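Local coordinates for protein V-type ATP synthase alpha chain (Nanoarchaeum equitans Kin4-M, PDB 5BN3) that binds adenosine-5'-diphosphate through a P-loop nucleotide-binding domain and belongs to the V-type ATP synthase alpha (A) subunit family, at residues 231-239 with 493-501; 242-252 with 313-324. One frame throughout, in Å; residues are numbered along the deposited sequence.

Interaction 1: residues 231-239 with 493-501; sequences VLNQQIAKW and AFDENDSYS. With ADP (adenosine-5'-diphosphate), chain C.
Gln235 and Trp239, one turn apart on helix 229-239, face Ala493 and Tyr500 of the irregular segment 493-501, with Gln235 CA 6.9 Å from Ala493 CA. This is the helix that follows the P-loop, and the segment from the C-terminal region closes over it beside the nucleotide. Ser499 OG is gripped three ways. It accepts from Gln235 NE2 and, at 3.0 Å, from Trp239 NE1, both nearly in the planes of their flat groups, and it donates to Ala493 O. The bend of the Gln235 chain at chi2 (-58°) swings the amide across the Ala493 methyl, Gln235 CD to Ala493 CB 3.4 Å, while Lys238 NZ donates to Gln235 OE1, nearly along its C=O axis. Tyr500 CB sits over one face of the Trp239 five-membered ring and Lys238 CB lies on the opposite face of the indole; the Tyr500 ring itself is oblique to it, the two planes 42° apart. The Phe494 edge meets Val231 CG2. ADP is held between the segments: Val231 N donates to ADP O1A, and Val231 CG1 lies 3.4 Å from ADP N7. On the adenine side, Ala493 N donates almost straight to ADP N1, at 3.0 Å.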
loop_
_atom_site.group_PDB
_atom_site.type_symbol
_atom_site.label_atom_id
_atom_site.label_comp_id
_atom_site.label_asym_id
_atom_site.label_seq_id
_atom_site.Cartn_x
_atom_site.Cartn_y
_atom_site.Cartn_z
ATOM N N VAL A 231 31.823 2.984 4.648
ATOM C CA VAL A 231 33.164 2.591 4.232
ATOM C C VAL A 231 33.529 3.246 2.903
ATOM O O VAL A 231 34.644 3.743 2.734
ATOM C CB VAL A 231 33.296 1.055 4.128
ATOM C CG1 VAL A 231 34.604 0.674 3.460
ATOM C CG2 VAL A 231 33.209 0.427 5.506
ATOM N N LEU A 232 32.582 3.267 1.971
ATOM C CA LEU A 232 32.825 3.869 0.662
ATOM C C LEU A 232 33.144 5.351 0.783
ATOM O O LEU A 232 34.079 5.838 0.156
ATOM C CB LEU A 232 31.627 3.666 -0.270
ATOM C CG LEU A 232 31.855 4.185 -1.693
ATOM C CD1 LEU A 232 33.032 3.467 -2.319
ATOM C CD2 LEU A 232 30.619 4.022 -2.559
ATOM N N ASN A 233 32.373 6.066 1.595
ATOM C CA ASN A 233 32.625 7.489 1.811
ATOM C C ASN A 233 33.947 7.745 2.532
ATOM O O ASN A 233 34.649 8.711 2.224
ATOM C CB ASN A 233 31.461 8.138 2.566
ATOM C CG ASN A 233 30.389 8.674 1.634
ATOM O OD1 ASN A 233 30.461 9.818 1.178
ATOM N ND2 ASN A 233 29.387 7.851 1.346
ATOM N N GLN A 234 34.283 6.879 3.486
ATOM C CA GLN A 234 35.551 6.983 4.204
ATOM C C GLN A 234 36.737 6.703 3.285
ATOM O O GLN A 234 37.788 7.328 3.417
ATOM C CB GLN A 234 35.576 6.035 5.410
ATOM C CG GLN A 234 34.728 6.499 6.590
ATOM C CD GLN A 234 34.733 5.514 7.746
ATOM O OE1 GLN A 234 35.179 4.373 7.606
ATOM N NE2 GLN A 234 34.235 5.952 8.897
ATOM N N GLN A 235 36.565 5.757 2.366
ATOM C CA GLN A 235 37.588 5.466 1.362
ATOM C C GLN A 235 37.834 6.670 0.468
ATOM O O GLN A 235 38.974 6.988 0.138
ATOM C CB GLN A 235 37.179 4.266 0.504
ATOM C CG GLN A 235 37.340 2.928 1.198
ATOM C CD GLN A 235 38.761 2.680 1.660
ATOM O OE1 GLN A 235 39.070 2.805 2.846
ATOM N NE2 GLN A 235 39.633 2.320 0.726
ATOM N N ILE A 236 36.753 7.329 0.065
ATOM C CA ILE A 236 36.865 8.557 -0.709
ATOM C C ILE A 236 37.561 9.630 0.127
ATOM O O ILE A 236 38.483 10.282 -0.345
ATOM C CB ILE A 236 35.482 9.057 -1.179
ATOM C CG1 ILE A 236 34.843 8.034 -2.124
ATOM C CG2 ILE A 236 35.605 10.403 -1.867
ATOM C CD1 ILE A 236 33.426 8.378 -2.536
ATOM N N ALA A 237 37.134 9.793 1.375
ATOM C CA ALA A 237 37.757 10.765 2.272
ATOM C C ALA A 237 39.254 10.496 2.461
ATOM O O ALA A 237 40.038 11.428 2.645
ATOM C CB ALA A 237 37.043 10.775 3.609
ATOM N N LYS A 238 39.643 9.223 2.409
ATOM C CA LYS A 238 41.046 8.828 2.551
ATOM C C LYS A 238 41.898 9.180 1.341
ATOM O O LYS A 238 42.906 9.875 1.463
ATOM C CB LYS A 238 41.157 7.314 2.765
ATOM C CG LYS A 238 40.969 6.822 4.187
ATOM C CD LYS A 238 41.299 5.333 4.258
ATOM C CE LYS A 238 40.601 4.651 5.419
ATOM N NZ LYS A 238 40.782 3.173 5.363
ATOM N N TRP A 239 41.499 8.680 0.175
ATOM C CA TRP A 239 42.384 8.683 -0.991
ATOM C C TRP A 239 42.026 9.658 -2.111
ATOM O O TRP A 239 42.717 9.701 -3.127
ATOM C CB TRP A 239 42.478 7.273 -1.586
ATOM C CG TRP A 239 42.786 6.183 -0.593
ATOM C CD1 TRP A 239 42.096 5.016 -0.417
ATOM C CD2 TRP A 239 43.868 6.153 0.349
ATOM N NE1 TRP A 239 42.678 4.266 0.574
ATOM C CE2 TRP A 239 43.767 4.941 1.062
ATOM C CE3 TRP A 239 44.910 7.032 0.659
ATOM C CZ2 TRP A 239 44.671 4.588 2.067
ATOM C CZ3 TRP A 239 45.801 6.683 1.654
ATOM C CH2 TRP A 239 45.678 5.473 2.346
ATOM N N ALA A 493 38.870 -2.477 1.210
ATOM C CA ALA A 493 39.195 -1.222 1.881
ATOM C C ALA A 493 40.160 -1.417 3.043
ATOM O O ALA A 493 40.785 -0.461 3.506
ATOM C CB ALA A 493 37.929 -0.560 2.371
ATOM N N PHE A 494 40.269 -2.652 3.520
ATOM C CA PHE A 494 41.077 -2.935 4.700
ATOM C C PHE A 494 42.247 -3.871 4.406
ATOM O O PHE A 494 42.747 -4.559 5.296
ATOM C CB PHE A 494 40.192 -3.472 5.826
ATOM C CG PHE A 494 38.978 -2.625 6.080
ATOM C CD1 PHE A 494 39.113 -1.331 6.564
ATOM C CD2 PHE A 494 37.706 -3.110 5.818
ATOM C CE1 PHE A 494 38.001 -0.539 6.789
ATOM C CE2 PHE A 494 36.587 -2.323 6.043
ATOM C CZ PHE A 494 36.736 -1.035 6.529
ATOM N N ASP A 495 42.677 -3.885 3.148
ATOM C CA ASP A 495 43.935 -4.519 2.778
ATOM C C ASP A 495 44.940 -3.418 2.469
ATOM O O ASP A 495 44.612 -2.454 1.779
ATOM C CB ASP A 495 43.760 -5.432 1.563
ATOM C CG ASP A 495 45.051 -6.124 1.167
ATOM O OD1 ASP A 495 45.352 -7.196 1.735
ATOM O OD2 ASP A 495 45.769 -5.600 0.288
ATOM N N GLU A 496 46.156 -3.562 2.988
ATOM C CA GLU A 496 47.181 -2.526 2.876
ATOM C C GLU A 496 47.533 -2.187 1.427
ATOM O O GLU A 496 47.882 -1.048 1.113
ATOM C CB GLU A 496 48.438 -2.958 3.637
ATOM C CG GLU A 496 49.446 -1.846 3.882
ATOM C CD GLU A 496 50.647 -2.316 4.683
ATOM O OE1 GLU A 496 50.885 -3.542 4.741
ATOM O OE2 GLU A 496 51.351 -1.458 5.258
ATOM N N ASN A 497 47.433 -3.177 0.546
ATOM C CA ASN A 497 47.795 -2.985 -0.855
ATOM C C ASN A 497 46.624 -2.589 -1.758
ATOM O O ASN A 497 46.812 -1.873 -2.738
ATOM C CB ASN A 497 48.475 -4.243 -1.407
ATOM C CG ASN A 497 49.858 -4.465 -0.826
ATOM O OD1 ASN A 497 50.579 -3.513 -0.523
ATOM N ND2 ASN A 497 50.239 -5.727 -0.670
ATOM N N ASP A 498 45.421 -3.053 -1.432
ATOM C CA ASP A 498 44.271 -2.838 -2.311
ATOM C C ASP A 498 43.424 -1.618 -1.942
ATOM O O ASP A 498 42.659 -1.124 -2.771
ATOM C CB ASP A 498 43.398 -4.096 -2.360
ATOM C CG ASP A 498 42.476 -4.122 -3.564
ATOM O OD1 ASP A 498 42.776 -3.446 -4.571
ATOM O OD2 ASP A 498 41.450 -4.832 -3.513
ATOM N N SER A 499 43.567 -1.134 -0.711
ATOM C CA SER A 499 42.773 -0.002 -0.223
ATOM C C SER A 499 42.817 1.205 -1.160
ATOM O O SER A 499 41.776 1.764 -1.514
ATOM C CB SER A 499 43.233 0.403 1.179
ATOM O OG SER A 499 42.477 1.501 1.658
ATOM N N TYR A 500 44.023 1.589 -1.568
ATOM C CA TYR A 500 44.203 2.667 -2.531
ATOM C C TYR A 500 44.584 2.112 -3.900
ATOM O O TYR A 500 45.447 1.239 -4.009
ATOM C CB TYR A 500 45.274 3.643 -2.041
ATOM C CG TYR A 500 45.659 4.708 -3.047
ATOM C CD1 TYR A 500 44.699 5.529 -3.620
ATOM C CD2 TYR A 500 46.985 4.902 -3.406
ATOM C CE1 TYR A 500 45.046 6.509 -4.533
ATOM C CE2 TYR A 500 47.344 5.881 -4.319
ATOM C CZ TYR A 500 46.369 6.679 -4.876
ATOM O OH TYR A 500 46.711 7.652 -5.783
ATOM N N SER A 501 43.932 2.618 -4.940
ATOM C CA SER A 501 44.232 2.198 -6.305
ATOM C C SER A 501 44.560 3.403 -7.176
ATOM O O SER A 501 43.660 4.081 -7.675
ATOM C CB SER A 501 43.060 1.416 -6.904
ATOM O OG SER A 501 43.414 0.846 -8.153
HETATM P PB ADP C . 26.455 0.991 5.731
HETATM O O1B ADP C . 25.900 1.004 4.331
HETATM O O2B ADP C . 27.163 2.254 6.136
HETATM O O3B ADP C . 25.486 0.458 6.754
HETATM P PA ADP C . 29.130 0.013 6.148
HETATM O O1A ADP C . 29.845 1.070 5.358
HETATM O O2A ADP C . 29.124 0.081 7.653
HETATM O O3A ADP C . 27.614 -0.129 5.614
HETATM O "O5'" ADP C . 29.735 -1.413 5.710
HETATM C "C5'" ADP C . 29.110 -2.617 6.154
HETATM C "C4'" ADP C . 30.136 -3.742 6.225
HETATM O "O4'" ADP C . 30.682 -4.001 4.925
HETATM C "C3'" ADP C . 31.277 -3.345 7.144
HETATM O "O3'" ADP C . 31.458 -4.359 8.138
HETATM C "C2'" ADP C . 32.489 -3.250 6.244
HETATM O "O2'" ADP C . 33.637 -3.843 6.851
HETATM C "C1'" ADP C . 32.109 -3.993 4.975
HETATM N N9 ADP C . 32.665 -3.286 3.797
HETATM C C8 ADP C . 32.061 -2.303 3.103
HETATM N N7 ADP C . 32.848 -1.874 2.084
HETATM C C5 ADP C . 33.984 -2.596 2.115
HETATM C C6 ADP C . 35.233 -2.655 1.322
HETATM N N6 ADP C . 35.431 -1.834 0.258
HETATM N N1 ADP C . 36.162 -3.563 1.697
HETATM C C2 ADP C . 35.977 -4.384 2.749
HETATM N N3 ADP C . 34.870 -4.384 3.512
HETATM C C4 ADP C . 33.856 -3.528 3.246
HETATM O O HOH W 1 39.086 1.785 -1.868
#

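Interaction 2: residues 242-252 with 313-324; sequences SDIVIYIGCGE and YSVVVNADSTSR
Ser314 holds OG between its own backbone N and carbonyl carbon (chi1 65°), where it accepts from Asp243 N and gives a weak bond to Asp243 OD2. That same carboxylate oxygen takes the nearly straight bond from Ser314 N, 2.9 Å from Asp243 OD2, and meets the edge of the Tyr313 ring. At the other end, Glu252 and Arg324 both bend at chi2 (-64° and -52°), bringing Arg324 NE to Glu252 OE2 at 3.0 Å in a salt bridge near the guanidinium plane; the arginine also makes cation-pi contacts with Tyr256 and Tyr297 of the chain of NEQ263. Between these ends, strands 244-250 and 314-320 run parallel in the core sheet of the P-loop domain, joined by alternating bonds such as Ile246 N to Val316 O and Asn318 N to Ile246 O. Ile244, Ile246 and Ile248 pack with Val315 and Val317 on one face, Ile248 CD1 to Val317 CG1 3.7 Å, toward helix 293-309. On the other, Val245 CG2 lies 3.7 Å from Val316 CG1, and Asn318 CB comes up to Tyr247 CD2, while Asn318 O lies over one face of that ring. Asn318 OD1 is buried without a partner, whereas Asn318 ND2 is hydrogen-bonded to Asn233 OD1. Asp320, at the strand end, occupies a position consistent with a Walker B aspartate: its OD2 bonds Thr230 OG1 of the P-loop and receives a weak bond from Tyr247 OH. A cis peptide follows it, and Ser321 OG, also bonded to Ser380 OG, caps helix 322-335 by accepting from Ser323 N. Water 2 donates to Asp320 OD1 at 2.9 Å and, weakly, to Glu252 OE1.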
loop_
_atom_site.group_PDB
_atom_site.type_symbol
_atom_site.label_atom_id
_atom_site.label_comp_id
_atom_site.label_asym_id
_atom_site.label_seq_id
_atom_site.Cartn_x
_atom_site.Cartn_y
_atom_site.Cartn_z
ATOM N N SER A 242 42.334 15.592 -3.707
ATOM C CA SER A 242 41.668 16.794 -3.208
ATOM C C SER A 242 42.568 17.561 -2.244
ATOM O O SER A 242 43.391 16.964 -1.548
ATOM C CB SER A 242 40.361 16.408 -2.505
ATOM O OG SER A 242 39.621 17.553 -2.119
ATOM N N ASP A 243 42.406 18.881 -2.205
ATOM C CA ASP A 243 43.159 19.713 -1.269
ATOM C C ASP A 243 42.582 19.594 0.137
ATOM O O ASP A 243 43.317 19.485 1.120
ATOM C CB ASP A 243 43.129 21.179 -1.708
ATOM C CG ASP A 243 43.818 21.407 -3.038
ATOM O OD1 ASP A 243 44.924 20.861 -3.239
ATOM O OD2 ASP A 243 43.249 22.129 -3.885
ATOM N N ILE A 244 41.255 19.613 0.217
ATOM C CA ILE A 244 40.552 19.584 1.495
ATOM C C ILE A 244 39.449 18.524 1.475
ATOM O O ILE A 244 38.741 18.376 0.478
ATOM C CB ILE A 244 39.933 20.966 1.818
ATOM C CG1 ILE A 244 41.031 22.020 1.972
ATOM C CG2 ILE A 244 39.093 20.905 3.084
ATOM C CD1 ILE A 244 41.948 21.766 3.150
ATOM N N VAL A 245 39.321 17.781 2.572
ATOM C CA VAL A 245 38.244 16.809 2.731
ATOM C C VAL A 245 37.407 17.159 3.956
ATOM O O VAL A 245 37.941 17.338 5.053
ATOM C CB VAL A 245 38.795 15.378 2.887
ATOM C CG1 VAL A 245 37.671 14.403 3.206
ATOM C CG2 VAL A 245 39.516 14.949 1.630
ATOM N N ILE A 246 36.097 17.266 3.768
ATOM C CA ILE A 246 35.189 17.497 4.884
ATOM C C ILE A 246 34.236 16.320 5.033
ATOM O O ILE A 246 33.431 16.047 4.141
ATOM C CB ILE A 246 34.385 18.788 4.685
ATOM C CG1 ILE A 246 35.342 19.978 4.624
ATOM C CG2 ILE A 246 33.377 18.976 5.808
ATOM C CD1 ILE A 246 34.731 21.209 4.038
ATOM N N TYR A 247 34.337 15.614 6.156
ATOM C CA TYR A 247 33.454 14.484 6.416
ATOM C C TYR A 247 32.367 14.882 7.407
ATOM O O TYR A 247 32.658 15.211 8.559
ATOM C CB TYR A 247 34.239 13.282 6.951
ATOM C CG TYR A 247 33.481 11.979 6.836
ATOM C CD1 TYR A 247 32.568 11.596 7.806
ATOM C CD2 TYR A 247 33.679 11.135 5.754
ATOM C CE1 TYR A 247 31.870 10.409 7.699
ATOM C CE2 TYR A 247 32.988 9.946 5.640
ATOM C CZ TYR A 247 32.085 9.589 6.615
ATOM O OH TYR A 247 31.394 8.404 6.503
ATOM N N ILE A 248 31.118 14.855 6.955
ATOM C CA ILE A 248 29.993 15.164 7.825
ATOM C C ILE A 248 29.303 13.890 8.296
ATOM O O ILE A 248 28.649 13.197 7.511
ATOM C CB ILE A 248 28.955 16.061 7.122
ATOM C CG1 ILE A 248 29.644 17.238 6.427
ATOM C CG2 ILE A 248 27.923 16.561 8.120
ATOM C CD1 ILE A 248 28.683 18.169 5.706
ATOM N N GLY A 249 29.455 13.581 9.579
ATOM C CA GLY A 249 28.709 12.497 10.186
ATOM C C GLY A 249 27.357 13.014 10.632
ATOM O O GLY A 249 27.215 13.529 11.743
ATOM N N CYS A 250 26.365 12.882 9.757
ATOM C CA CYS A 250 25.031 13.400 10.022
ATOM C C CYS A 250 24.114 12.298 10.541
ATOM O O CYS A 250 23.581 11.509 9.762
ATOM C CB CYS A 250 24.452 14.025 8.750
ATOM S SG CYS A 250 22.808 14.760 8.931
ATOM N N GLY A 251 23.948 12.244 11.861
ATOM C CA GLY A 251 23.026 11.314 12.489
ATOM C C GLY A 251 23.429 9.852 12.430
ATOM O O GLY A 251 22.563 8.977 12.443
ATOM N N GLU A 252 24.733 9.582 12.377
ATOM C CA GLU A 252 25.227 8.202 12.341
ATOM C C GLU A 252 25.962 7.800 13.621
ATOM O O GLU A 252 25.806 8.449 14.655
ATOM C CB GLU A 252 26.116 7.973 11.114
ATOM C CG GLU A 252 25.371 8.055 9.791
ATOM C CD GLU A 252 24.323 6.968 9.639
ATOM O OE1 GLU A 252 24.601 5.810 10.014
ATOM O OE2 GLU A 252 23.216 7.269 9.142
ATOM N N TYR A 313 40.928 26.382 -3.900
ATOM C CA TYR A 313 41.264 24.988 -3.647
ATOM C C TYR A 313 40.151 24.051 -4.113
ATOM O O TYR A 313 39.014 24.475 -4.333
ATOM C CB TYR A 313 41.543 24.765 -2.157
ATOM C CG TYR A 313 42.877 25.301 -1.680
ATOM C CD1 TYR A 313 44.068 24.793 -2.180
ATOM C CD2 TYR A 313 42.945 26.289 -0.710
ATOM C CE1 TYR A 313 45.290 25.269 -1.741
ATOM C CE2 TYR A 313 44.164 26.773 -0.264
ATOM C CZ TYR A 313 45.332 26.258 -0.784
ATOM O OH TYR A 313 46.549 26.728 -0.348
ATOM N N SER A 314 40.490 22.774 -4.268
ATOM C CA SER A 314 39.496 21.752 -4.570
ATOM C C SER A 314 39.093 21.076 -3.265
ATOM O O SER A 314 39.946 20.694 -2.460
ATOM C CB SER A 314 40.048 20.725 -5.559
ATOM O OG SER A 314 41.114 19.988 -4.995
ATOM N N VAL A 315 37.785 20.955 -3.053
ATOM C CA VAL A 315 37.244 20.440 -1.803
ATOM C C VAL A 315 36.246 19.325 -2.101
ATOM O O VAL A 315 35.537 19.370 -3.111
ATOM C CB VAL A 315 36.517 21.559 -1.020
ATOM C CG1 VAL A 315 36.074 21.067 0.353
ATOM C CG2 VAL A 315 37.410 22.772 -0.873
ATOM N N VAL A 316 36.209 18.315 -1.237
ATOM C CA VAL A 316 35.146 17.319 -1.289
ATOM C C VAL A 316 34.413 17.253 0.046
ATOM O O VAL A 316 35.037 17.232 1.108
ATOM C CB VAL A 316 35.661 15.917 -1.709
ATOM C CG1 VAL A 316 36.796 15.469 -0.815
ATOM C CG2 VAL A 316 34.531 14.897 -1.686
ATOM N N VAL A 317 33.086 17.257 -0.013
ATOM C CA VAL A 317 32.267 17.058 1.173
ATOM C C VAL A 317 31.576 15.705 1.096
ATOM O O VAL A 317 30.883 15.414 0.118
ATOM C CB VAL A 317 31.195 18.157 1.320
ATOM C CG1 VAL A 317 30.177 17.764 2.370
ATOM C CG2 VAL A 317 31.835 19.474 1.696
ATOM N N ASN A 318 31.788 14.875 2.114
ATOM C CA ASN A 318 31.059 13.617 2.245
ATOM C C ASN A 318 29.996 13.762 3.329
ATOM O O ASN A 318 30.311 14.110 4.468
ATOM C CB ASN A 318 32.006 12.464 2.602
ATOM C CG ASN A 318 33.131 12.289 1.595
ATOM O OD1 ASN A 318 34.217 12.849 1.757
ATOM N ND2 ASN A 318 32.880 11.500 0.557
ATOM N N ALA A 319 28.740 13.501 2.981
ATOM C CA ALA A 319 27.646 13.612 3.947
ATOM C C ALA A 319 26.993 12.256 4.209
ATOM O O ALA A 319 26.362 11.683 3.321
ATOM C CB ALA A 319 26.613 14.617 3.468
ATOM N N ASP A 320 27.135 11.768 5.438
ATOM C CA ASP A 320 26.675 10.438 5.828
ATOM C C ASP A 320 25.911 10.546 7.148
ATOM O O ASP A 320 26.528 10.665 8.203
ATOM C CB ASP A 320 27.900 9.524 5.996
ATOM C CG ASP A 320 27.539 8.105 6.401
ATOM O OD1 ASP A 320 26.394 7.671 6.152
ATOM O OD2 ASP A 320 28.415 7.407 6.961
ATOM N N SER A 321 24.579 10.512 7.113
ATOM C CA SER A 321 23.792 10.305 5.902
ATOM C C SER A 321 22.714 11.382 5.761
ATOM O O SER A 321 22.187 11.875 6.760
ATOM C CB SER A 321 23.139 8.920 5.951
ATOM O OG SER A 321 21.942 8.889 5.196
ATOM N N THR A 322 22.377 11.735 4.521
ATOM C CA THR A 322 21.392 12.790 4.263
ATOM C C THR A 322 19.969 12.425 4.682
ATOM O O THR A 322 19.138 13.303 4.905
ATOM C CB THR A 322 21.390 13.227 2.784
ATOM O OG1 THR A 322 21.032 12.116 1.951
ATOM C CG2 THR A 322 22.761 13.742 2.386
ATOM N N SER A 323 19.688 11.132 4.782
ATOM C CA SER A 323 18.388 10.671 5.254
ATOM C C SER A 323 18.097 11.104 6.695
ATOM O O SER A 323 16.941 11.300 7.068
ATOM C CB SER A 323 18.287 9.150 5.135
ATOM O OG SER A 323 18.474 8.740 3.795
ATOM N N ARG A 324 19.145 11.253 7.500
ATOM C CA ARG A 324 18.984 11.644 8.900
ATOM C C ARG A 324 18.592 13.115 8.999
ATOM O O ARG A 324 17.850 13.513 9.897
ATOM C CB ARG A 324 20.273 11.383 9.685
ATOM C CG ARG A 324 20.831 9.974 9.519
ATOM C CD ARG A 324 19.777 8.920 9.794
ATOM N NE ARG A 324 20.265 7.584 9.467
ATOM C CZ ARG A 324 19.498 6.593 9.027
ATOM N NH1 ARG A 324 18.197 6.783 8.856
ATOM N NH2 ARG A 324 20.035 5.413 8.753
HETATM O O HOH W 2 25.676 4.960 6.817
#

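Overall arrangement
From the N terminus, the chain passes through the barrel and sandwich domains before helix 229-239 supplies the first half of interaction 1. Strand 244-250 comes next and pairs with strand 314-320; the 60 residues between segments 242-252 and 313-324 form the short loop that interaction 2 closes, with helices 254-263 and 293-309 and strand 280-285. Only much later, after 253 residues, does segment 493-501 return to helix 229-239; interaction 2 thus lies wholly within the longer loop, without crossing it. Interaction 2 builds the sheet core, while interaction 1 joins the C-terminal region to the helix on one of its faces. The two also pack directly, Ala237 O 3.7 Å from Val245 CG2.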